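Local coordinates for putative methyl-accepting chemotaxis signal transduction protein (Campylobacter jejuni, PDB 6W3X) that probably senses extracellular amino acids for chemotaxis through its periplasmic double-Cache sensor region, which here holds a bound valine, at residues A78-L83 with D133-Q138; S38-L43 with G155-D160; H74-L79 with V159-E164. All blocks are in the same frame, centred on the assembly; numbering follows the deposited sequence. Where two conformers were deposited one is given.

Interaction 1 of 3, residues A78-L83 with D133-Q138; sequences ALNVYL and DTVLKQ. With VAL (valine), chain C.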
loop_
_atom_site.group_PDB
_atom_site.type_symbol
_atom_site.label_atom_id
_atom_site.label_comp_id
_atom_site.label_asym_id
_atom_site.label_seq_id
_atom_site.Cartn_x
_atom_site.Cartn_y
_atom_site.Cartn_z
ATOM N N ALA A 78 6.404 -12.168 -3.362
ATOM C CA ALA A 78 5.099 -11.971 -2.730
ATOM C C ALA A 78 4.867 -13.041 -1.652
ATOM O O ALA A 78 5.518 -14.105 -1.636
ATOM C CB ALA A 78 3.984 -11.983 -3.759
ATOM N N LEU A 79 3.937 -12.759 -0.751
ATOM C CA LEU A 79 3.609 -13.714 0.292
ATOM C C LEU A 79 2.676 -14.827 -0.192
ATOM O O LEU A 79 2.880 -15.991 0.087
ATOM C CB LEU A 79 3.022 -12.963 1.466
ATOM C CG LEU A 79 2.918 -13.785 2.739
ATOM C CD1 LEU A 79 4.320 -14.110 3.251
ATOM C CD2 LEU A 79 2.055 -13.061 3.782
ATOM N N ASN A 80 1.681 -14.431 -0.983
ATOM C CA ASN A 80 0.692 -15.364 -1.541
ATOM C C ASN A 80 0.314 -14.841 -2.907
ATOM O O ASN A 80 0.151 -13.605 -3.059
ATOM C CB ASN A 80 -0.600 -15.496 -0.700
ATOM C CG ASN A 80 -0.367 -15.992 0.689
ATOM O OD1 ASN A 80 0.061 -17.140 0.900
ATOM N ND2 ASN A 80 -0.693 -15.137 1.659
ATOM N N VAL A 81 0.070 -15.750 -3.861
ATOM C CA VAL A 81 -0.513 -15.378 -5.150
ATOM C C VAL A 81 -1.538 -16.487 -5.436
ATOM O O VAL A 81 -1.233 -17.677 -5.297
ATOM C CB VAL A 81 0.553 -15.293 -6.241
ATOM C CG1 VAL A 81 -0.077 -15.016 -7.601
ATOM C CG2 VAL A 81 1.599 -14.232 -5.935
ATOM N N TYR A 82 -2.750 -16.089 -5.819
ATOM C CA TYR A 82 -3.847 -17.049 -5.779
ATOM C C TYR A 82 -4.944 -16.673 -6.760
ATOM O O TYR A 82 -5.071 -15.533 -7.194
ATOM C CB TYR A 82 -4.373 -17.171 -4.329
ATOM C CG TYR A 82 -4.628 -15.880 -3.627
ATOM C CD1 TYR A 82 -3.601 -15.232 -2.971
ATOM C CD2 TYR A 82 -5.906 -15.324 -3.539
ATOM C CE1 TYR A 82 -3.835 -14.053 -2.274
ATOM C CE2 TYR A 82 -6.174 -14.145 -2.870
ATOM C CZ TYR A 82 -5.114 -13.536 -2.173
ATOM O OH TYR A 82 -5.380 -12.415 -1.446
ATOM N N LEU A 83 -5.811 -17.656 -7.023
ATOM C CA LEU A 83 -6.950 -17.485 -7.907
ATOM C C LEU A 83 -8.188 -18.078 -7.241
ATOM O O LEU A 83 -8.233 -19.319 -7.033
ATOM C CB LEU A 83 -6.718 -18.142 -9.260
ATOM C CG LEU A 83 -7.822 -17.991 -10.306
ATOM C CD1 LEU A 83 -8.014 -16.542 -10.715
ATOM C CD2 LEU A 83 -7.548 -18.833 -11.534
ATOM N N ASP A 133 -3.465 -11.518 6.931
ATOM C CA ASP A 133 -3.720 -12.672 6.055
ATOM C C ASP A 133 -3.999 -13.904 6.876
ATOM O O ASP A 133 -3.225 -14.252 7.786
ATOM C CB ASP A 133 -2.458 -12.904 5.204
ATOM C CG ASP A 133 -2.403 -14.249 4.553
ATOM O OD1 ASP A 133 -3.440 -14.680 3.981
ATOM O OD2 ASP A 133 -1.303 -14.864 4.589
ATOM N N THR A 134 -5.041 -14.652 6.506
ATOM C CA THR A 134 -5.357 -15.895 7.222
ATOM C C THR A 134 -4.349 -17.026 6.996
ATOM O O THR A 134 -4.175 -17.909 7.851
ATOM C CB THR A 134 -6.795 -16.366 6.957
ATOM O OG1 THR A 134 -6.967 -16.630 5.573
ATOM C CG2 THR A 134 -7.749 -15.271 7.317
ATOM N N VAL A 135 -3.700 -17.038 5.835
ATOM C CA VAL A 135 -2.860 -18.166 5.476
ATOM C C VAL A 135 -1.543 -18.190 6.250
ATOM O O VAL A 135 -1.209 -19.113 6.977
ATOM C CB VAL A 135 -2.659 -18.231 3.934
ATOM C CG1 VAL A 135 -1.658 -19.331 3.559
ATOM C CG2 VAL A 135 -3.986 -18.503 3.227
ATOM N N LEU A 136 -0.802 -17.115 6.088
ATOM C CA LEU A 136 0.507 -16.975 6.683
ATOM C C LEU A 136 0.565 -16.020 7.861
ATOM O O LEU A 136 1.610 -15.873 8.478
ATOM C CB LEU A 136 1.542 -16.643 5.622
ATOM C CG LEU A 136 1.864 -17.808 4.694
ATOM C CD1 LEU A 136 2.735 -17.381 3.535
ATOM C CD2 LEU A 136 2.523 -18.944 5.449
ATOM N N LYS A 137 -0.551 -15.387 8.211
ATOM C CA LYS A 137 -0.642 -14.691 9.478
ATOM C C LYS A 137 0.345 -13.531 9.560
ATOM O O LYS A 137 0.942 -13.248 10.607
ATOM C CB LYS A 137 -0.406 -15.672 10.636
ATOM C CG LYS A 137 -1.048 -17.034 10.379
ATOM C CD LYS A 137 -2.545 -16.938 10.453
ATOM C CE LYS A 137 -3.108 -18.325 10.753
ATOM N NZ LYS A 137 -4.556 -18.448 10.443
ATOM N N GLN A 138 0.493 -12.843 8.448
ATOM C CA GLN A 138 1.244 -11.579 8.367
ATOM C C GLN A 138 0.312 -10.503 7.854
ATOM O O GLN A 138 -0.640 -10.813 7.116
ATOM C CB GLN A 138 2.470 -11.694 7.453
ATOM C CG GLN A 138 3.503 -12.645 7.985
ATOM C CD GLN A 138 4.689 -12.781 7.081
ATOM O OE1 GLN A 138 5.132 -11.797 6.467
ATOM N NE2 GLN A 138 5.190 -14.004 6.952
HETATM N N VAL C . -4.882 -13.230 2.152
HETATM C CA VAL C . -6.098 -13.983 1.755
HETATM C C VAL C . -7.132 -13.799 2.858
HETATM O O VAL C . -6.706 -13.656 4.004
HETATM C CB VAL C . -5.829 -15.498 1.563
HETATM C CG1 VAL C . -7.007 -16.155 0.864
HETATM C CG2 VAL C . -4.598 -15.777 0.714
HETATM O OXT VAL C . -8.334 -13.835 2.575
#
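Leu79 and Leu136 are the facing backbone positions, their CA atoms 7.8 Å apart, so the residues leading into strand 80-84 and the loop 133-138 meet through side chains rather than through sheet pairing. In this PDC (Cache-type) sensor domain the loop lines one side of the pocket that holds the valine. The apolar part is a pair of leucines: Leu79 CD1 presses on Leu136 CD1 at 3.6 Å, while Leu79 CD2 turns to the carboxylate of Asp133 and to CB of Gln138. The polar part centres on Asp133. Its CG lies anti to the backbone N (chi1 163°), which turns the carboxylate back over its own loop: Val135 N donates to OD1, an Asx turn, and Leu136 N donates to OD2 at 2.8 Å. Asn80 ND2 comes in from the strand to the same OD2 at 3.0 Å, with OD2 lying close to the amide plane of Asn80. Asn80 ND2 and Leu136 N reach OD2 from opposite faces of the carboxylate, whose plane is turned 64° from the amide. ND2 also donates to Asp160 OD2, so one amide nitrogen links two aspartates and its rotation is fixed; Asn80 OD1, set against Leu136 CD1 and Val135 CG1, is buried with no partner in the model. OD1 of Asp133 takes the valine ligand's N at 2.7 Å. Thr134 N gives a nearly straight bond to the ligand's O (3.2 Å, 175°), and the valine CG2 sits 3.5 Å above one face of the Tyr82 ring, offset toward its rim. The loop thus supplies part of the recognition of a free amino acid, Lys113, Trp115 and Tyr131 completing the site with Asp160, and the ligand's probable positive charge would offset some negative charge on the two aspartates.

Interaction 2 of 3, residues S38-L43 with G155-D160; sequences SFTRAL and GVLGVD. With VAL (valine), chain C.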
loop_
_atom_site.group_PDB
_atom_site.type_symbol
_atom_site.label_atom_id
_atom_site.label_comp_id
_atom_site.label_asym_id
_atom_site.label_seq_id
_atom_site.Cartn_x
_atom_site.Cartn_y
_atom_site.Cartn_z
ATOM N N SER A 38 1.126 -3.195 -11.911
ATOM C CA SER A 38 1.642 -3.683 -13.173
ATOM C C SER A 38 1.862 -5.203 -13.138
ATOM O O SER A 38 1.533 -5.939 -14.087
ATOM C CB SER A 38 2.955 -2.962 -13.500
ATOM O OG SER A 38 2.704 -1.591 -13.803
ATOM N N PHE A 39 2.418 -5.684 -12.044
ATOM C CA PHE A 39 2.657 -7.113 -11.840
ATOM C C PHE A 39 1.330 -7.897 -11.924
ATOM O O PHE A 39 1.231 -8.914 -12.615
ATOM C CB PHE A 39 3.307 -7.272 -10.471
ATOM C CG PHE A 39 3.408 -8.685 -9.967
ATOM C CD1 PHE A 39 2.389 -9.239 -9.155
ATOM C CD2 PHE A 39 4.550 -9.430 -10.213
ATOM C CE1 PHE A 39 2.542 -10.502 -8.686
ATOM C CE2 PHE A 39 4.681 -10.710 -9.713
ATOM C CZ PHE A 39 3.673 -11.229 -8.917
ATOM N N THR A 40 0.310 -7.373 -11.260
ATOM C CA THR A 40 -0.995 -8.050 -11.192
ATOM C C THR A 40 -1.589 -8.088 -12.603
ATOM O O THR A 40 -2.197 -9.088 -12.999
ATOM C CB THR A 40 -1.891 -7.316 -10.177
ATOM O OG1 THR A 40 -1.264 -7.359 -8.880
ATOM C CG2 THR A 40 -3.260 -7.907 -10.094
ATOM N N ARG A 41 -1.500 -6.964 -13.305
ATOM C CA ARG A 41 -2.005 -6.902 -14.654
ATOM C C ARG A 41 -1.316 -7.927 -15.566
ATOM O O ARG A 41 -1.957 -8.540 -16.439
ATOM C CB ARG A 41 -1.848 -5.460 -15.190
ATOM C CG ARG A 41 -2.267 -5.271 -16.642
ATOM C CD ARG A 41 -2.718 -3.831 -16.905
ATOM N NE ARG A 41 -4.029 -3.597 -16.289
ATOM C CZ ARG A 41 -4.307 -2.868 -15.213
ATOM N NH1 ARG A 41 -3.452 -1.988 -14.674
ATOM N NH2 ARG A 41 -5.543 -2.925 -14.753
ATOM N N ALA A 42 0.003 -8.038 -15.455
ATOM C CA ALA A 42 0.762 -8.987 -16.251
ATOM C C ALA A 42 0.288 -10.415 -15.967
ATOM O O ALA A 42 0.116 -11.220 -16.905
ATOM C CB ALA A 42 2.239 -8.840 -16.056
ATOM N N LEU A 43 0.052 -10.718 -14.715
ATOM C CA LEU A 43 -0.372 -12.058 -14.312
ATOM C C LEU A 43 -1.766 -12.316 -14.876
ATOM O O LEU A 43 -2.022 -13.402 -15.411
ATOM C CB LEU A 43 -0.291 -12.149 -12.819
ATOM C CG LEU A 43 -0.702 -13.475 -12.156
ATOM C CD1 LEU A 43 -0.045 -14.637 -12.859
ATOM C CD2 LEU A 43 -0.276 -13.449 -10.698
ATOM N N GLY A 155 -12.009 -16.240 -12.586
ATOM C CA GLY A 155 -11.946 -16.127 -11.141
ATOM C C GLY A 155 -11.279 -14.838 -10.756
ATOM O O GLY A 155 -11.101 -13.960 -11.600
ATOM N N VAL A 156 -11.068 -14.668 -9.448
ATOM C CA VAL A 156 -10.498 -13.453 -8.911
ATOM C C VAL A 156 -9.052 -13.748 -8.518
ATOM O O VAL A 156 -8.785 -14.571 -7.640
ATOM C CB VAL A 156 -11.301 -12.894 -7.710
ATOM C CG1 VAL A 156 -10.539 -11.699 -7.147
ATOM C CG2 VAL A 156 -12.717 -12.510 -8.130
ATOM N N LEU A 157 -8.117 -13.063 -9.188
ATOM C CA LEU A 157 -6.684 -13.125 -8.876
ATOM C C LEU A 157 -6.420 -12.289 -7.613
ATOM O O LEU A 157 -6.939 -11.199 -7.493
ATOM C CB LEU A 157 -5.925 -12.541 -10.058
ATOM C CG LEU A 157 -4.424 -12.484 -9.939
ATOM C CD1 LEU A 157 -3.761 -13.848 -9.883
ATOM C CD2 LEU A 157 -3.857 -11.700 -11.106
ATOM N N GLY A 158 -5.575 -12.813 -6.743
ATOM C CA GLY A 158 -5.079 -12.048 -5.597
ATOM C C GLY A 158 -3.586 -12.167 -5.474
ATOM O O GLY A 158 -2.976 -13.216 -5.731
ATOM N N VAL A 159 -3.022 -11.039 -5.032
ATOM C CA VAL A 159 -1.587 -10.926 -4.759
ATOM C C VAL A 159 -1.390 -10.263 -3.407
ATOM O O VAL A 159 -1.860 -9.137 -3.222
ATOM C CB VAL A 159 -0.894 -10.102 -5.855
ATOM C CG1 VAL A 159 0.580 -9.843 -5.503
ATOM C CG2 VAL A 159 -1.029 -10.727 -7.206
ATOM N N ASP A 160 -0.744 -10.960 -2.458
ATOM C CA ASP A 160 -0.535 -10.418 -1.106
ATOM C C ASP A 160 0.920 -9.985 -0.954
ATOM O O ASP A 160 1.835 -10.814 -1.113
ATOM C CB ASP A 160 -0.806 -11.485 -0.031
ATOM C CG ASP A 160 -2.258 -11.910 0.086
ATOM O OD1 ASP A 160 -3.140 -11.263 -0.523
ATOM O OD2 ASP A 160 -2.453 -12.916 0.793
HETATM N N VAL C . -4.882 -13.230 2.152
HETATM C CA VAL C . -6.098 -13.983 1.755
HETATM C C VAL C . -7.132 -13.799 2.858
HETATM O O VAL C . -6.706 -13.656 4.004
HETATM C CB VAL C . -5.829 -15.498 1.563
HETATM C CG1 VAL C . -7.007 -16.155 0.864
HETATM C CG2 VAL C . -4.598 -15.777 0.714
HETATM O OXT VAL C . -8.334 -13.835 2.575
#
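The ring of Phe39 turns an edge to Val159: CG2 lies in the ring plane beside CE1, and CG1 approaches CE1 obliquely at 3.8 Å. Tyr72 of helix 58-76 meets the same phenyl group edge-to-face, so Phe39 touches both Val159 and a second helix. This is helix-on-sheet packing in the PDC sensor module of a double-Cache domain, where the C-terminal part of the long helix 4-48 lies on one face of the six-stranded sheet. Helix 38-43 and strand 155-160 run roughly antiparallel, at 144°, with their axes 9.5 Å apart.

Leu157 and Val159, two apart on the strand, both point toward the helix; Gly158 between them has no side chain. Thr40 runs alongside both but points the other way, bringing its hydroxyl OG1 to Val159 CG2 (3.8 Å) and its methyl CG2 to Leu157 CD2. The hydroxyl is satisfied within the helix: OG1 hydrogen-bonds to the carbonyl O of Asn36, one turn earlier. With chi1 at 180°, Leu43 stretches away from its own backbone N and lays CG across both methyls of Leu157. The other side of the strand serves the pocket: Val156 packs on Trp115 of helix 114-119, and Asp160 OD2 accepts from the N of the bound valine at 2.8 Å. Asp160 OD1, for its part, is held by Thr142 OG1 and Tyr82 OH. In the hydrophobic layer the shortest contact between side chains joins Leu43 CD2 to Leu157 CD1 at 3.6 Å.

Interaction 3 of 3, residues H74-L79 with V159-E164; sequences HSINAL and VDIPSE. With VAL (valine), chain C; SO4 (sulfate ion), chain E.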
loop_
_atom_site.group_PDB
_atom_site.type_symbol
_atom_site.label_atom_id
_atom_site.label_comp_id
_atom_site.label_asym_id
_atom_site.label_seq_id
_atom_site.Cartn_x
_atom_site.Cartn_y
_atom_site.Cartn_z
ATOM N N HIS A 74 7.433 -15.911 -6.873
ATOM C CA HIS A 74 8.878 -15.866 -6.694
ATOM C C HIS A 74 9.496 -14.587 -7.258
ATOM O O HIS A 74 10.435 -14.033 -6.672
ATOM C CB HIS A 74 9.525 -17.090 -7.292
ATOM C CG HIS A 74 9.209 -18.356 -6.572
ATOM N ND1 HIS A 74 9.387 -19.574 -7.176
ATOM C CD2 HIS A 74 8.898 -18.600 -5.282
ATOM C CE1 HIS A 74 9.136 -20.527 -6.297
ATOM N NE2 HIS A 74 8.818 -19.961 -5.144
ATOM N N SER A 75 9.094 -14.214 -8.457
ATOM C CA SER A 75 9.748 -13.110 -9.130
ATOM C C SER A 75 9.719 -11.822 -8.313
ATOM O O SER A 75 10.634 -11.000 -8.439
ATOM C CB SER A 75 9.086 -12.906 -10.499
ATOM O OG SER A 75 7.824 -12.274 -10.368
ATOM N N ILE A 76 8.675 -11.619 -7.518
ATOM C CA ILE A 76 8.482 -10.385 -6.734
ATOM C C ILE A 76 8.604 -10.645 -5.207
ATOM O O ILE A 76 8.509 -9.704 -4.413
ATOM C CB ILE A 76 7.165 -9.651 -7.128
ATOM C CG1 ILE A 76 7.260 -8.126 -6.907
ATOM C CG2 ILE A 76 5.938 -10.271 -6.423
ATOM C CD1 ILE A 76 6.073 -7.339 -7.490
ATOM N N ASN A 77 8.840 -11.901 -4.804
ATOM C CA ASN A 77 8.837 -12.282 -3.386
ATOM C C ASN A 77 7.523 -11.844 -2.723
ATOM O O ASN A 77 7.521 -11.318 -1.617
ATOM C CB ASN A 77 10.055 -11.759 -2.644
ATOM C CG ASN A 77 10.220 -12.402 -1.299
ATOM O OD1 ASN A 77 9.820 -13.540 -1.094
ATOM N ND2 ASN A 77 10.766 -11.650 -0.353
ATOM N N ALA A 78 6.404 -12.168 -3.362
ATOM C CA ALA A 78 5.099 -11.971 -2.730
ATOM C C ALA A 78 4.867 -13.041 -1.652
ATOM O O ALA A 78 5.518 -14.105 -1.636
ATOM C CB ALA A 78 3.984 -11.983 -3.759
ATOM N N LEU A 79 3.937 -12.759 -0.751
ATOM C CA LEU A 79 3.609 -13.714 0.292
ATOM C C LEU A 79 2.676 -14.827 -0.192
ATOM O O LEU A 79 2.880 -15.991 0.087
ATOM C CB LEU A 79 3.022 -12.963 1.466
ATOM C CG LEU A 79 2.918 -13.785 2.739
ATOM C CD1 LEU A 79 4.320 -14.110 3.251
ATOM C CD2 LEU A 79 2.055 -13.061 3.782
ATOM N N VAL A 159 -3.022 -11.039 -5.032
ATOM C CA VAL A 159 -1.587 -10.926 -4.759
ATOM C C VAL A 159 -1.390 -10.263 -3.407
ATOM O O VAL A 159 -1.860 -9.137 -3.222
ATOM C CB VAL A 159 -0.894 -10.102 -5.855
ATOM C CG1 VAL A 159 0.580 -9.843 -5.503
ATOM C CG2 VAL A 159 -1.029 -10.727 -7.206
ATOM N N ASP A 160 -0.744 -10.960 -2.458
ATOM C CA ASP A 160 -0.535 -10.418 -1.106
ATOM C C ASP A 160 0.920 -9.985 -0.954
ATOM O O ASP A 160 1.835 -10.814 -1.113
ATOM C CB ASP A 160 -0.806 -11.485 -0.031
ATOM C CG ASP A 160 -2.258 -11.910 0.086
ATOM O OD1 ASP A 160 -3.140 -11.263 -0.523
ATOM O OD2 ASP A 160 -2.453 -12.916 0.793
ATOM N N ILE A 161 1.099 -8.709 -0.693
ATOM C CA ILE A 161 2.416 -8.163 -0.444
ATOM C C ILE A 161 2.465 -7.732 1.051
ATOM O O ILE A 161 1.568 -7.047 1.517
ATOM C CB ILE A 161 2.676 -6.900 -1.330
ATOM C CG1 ILE A 161 2.418 -7.204 -2.796
ATOM C CG2 ILE A 161 4.055 -6.321 -1.073
ATOM C CD1 ILE A 161 3.327 -8.230 -3.401
ATOM N N PRO A 162 3.519 -8.129 1.795
ATOM C CA PRO A 162 3.591 -7.688 3.193
ATOM C C PRO A 162 3.493 -6.178 3.331
ATOM O O PRO A 162 4.216 -5.476 2.632
ATOM C CB PRO A 162 4.940 -8.223 3.643
ATOM C CG PRO A 162 5.224 -9.393 2.761
ATOM C CD PRO A 162 4.651 -8.979 1.431
ATOM N N SER A 163 2.613 -5.687 4.201
ATOM C CA SER A 163 2.552 -4.257 4.466
ATOM C C SER A 163 3.872 -3.699 4.980
ATOM O O SER A 163 4.183 -2.539 4.697
ATOM C CB SER A 163 1.363 -3.868 5.323
ATOM O OG SER A 163 1.425 -4.639 6.471
ATOM N N GLU A 164 4.653 -4.529 5.658
ATOM C CA GLU A 164 5.946 -4.099 6.143
ATOM C C GLU A 164 6.848 -3.687 4.973
ATOM O O GLU A 164 7.737 -2.836 5.194
ATOM C CB GLU A 164 6.608 -5.229 6.962
ATOM C CG GLU A 164 7.958 -4.921 7.575
ATOM C CD GLU A 164 8.546 -6.083 8.334
ATOM O OE1 GLU A 164 7.857 -7.104 8.443
ATOM O OE2 GLU A 164 9.633 -5.921 8.932
HETATM N N VAL C . -4.882 -13.230 2.152
HETATM C CA VAL C . -6.098 -13.983 1.755
HETATM C C VAL C . -7.132 -13.799 2.858
HETATM O O VAL C . -6.706 -13.656 4.004
HETATM C CB VAL C . -5.829 -15.498 1.563
HETATM C CG1 VAL C . -7.007 -16.155 0.864
HETATM C CG2 VAL C . -4.598 -15.777 0.714
HETATM O OXT VAL C . -8.334 -13.835 2.575
HETATM S S SO4 E . 8.844 -21.405 -1.679
HETATM O O1 SO4 E . 8.306 -22.538 -0.872
HETATM O O2 SO4 E . 8.427 -20.154 -1.033
HETATM O O3 SO4 E . 10.323 -21.617 -1.689
HETATM O O4 SO4 E . 8.197 -21.420 -2.987
#
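Ala78 and Ile161 meet where the turn after helix 58-76 lies against strand 152-162. The first bond of the Ile161 side chain points away from the turn, but chi1 of -53° followed by chi2 of -64° curls CD1 back to within 3.8 Å of Ala78 CB. The Ala78 methyl also rests on the carbonyl O of Asp160 at 3.6 Å, with Val159 CG1 a looser neighbour. Leu79 turns toward the strand, its CB beside Pro162 CD at 4.3 Å, while Ile76 CG2 only brushes Ile161 CD1.

The polar link runs between backbones: Leu79 N donates to Asp160 O at 2.9 Å, and Asp160 N in turn pairs with the carbonyl of Asn80. Just before this, Asn77, with positive phi, is the C-prime residue of a Schellman motif that ends helix 58-76. On the helix, His74 NE2 donates to sulfate O4 at 2.7 Å, in the ring plane; the ion is probably from the crystallisation liquor.

The chain thus passes from the helix end directly into pairing with strand 152-162, inside the sheet. With Thr142 OG1 holding OD1, the Leu79 bond is probably one of several constraints on the ligand-binding Asp160 carboxylate.

Overall arrangement
All three contacts converge on strand 152-162 or its neighbour 80-84 in one antiparallel sheet. Interaction 2 is buried, covering the sheet with helix 4-48, and has no hydrogen bond between its segments, only van der Waals packing. Interaction 3, also buried, carries the chain from helix 58-76 into strand 80-84 and mixes a backbone bond with small apolar contacts. Interaction 1 is only partly buried, on the ligand side, and is the one with a side-chain hydrogen bond across it, beside a leucine pair. Interactions 1 and 3 share Ala78 and Leu79; interactions 2 and 3 share Val159 and Asp160, and Phe39 CZ packs on Ile76 CG2 at 3.5 Å. Tyr82 OH and Asp160 OD1, 2.7 Å apart, join interaction 1 to the other two.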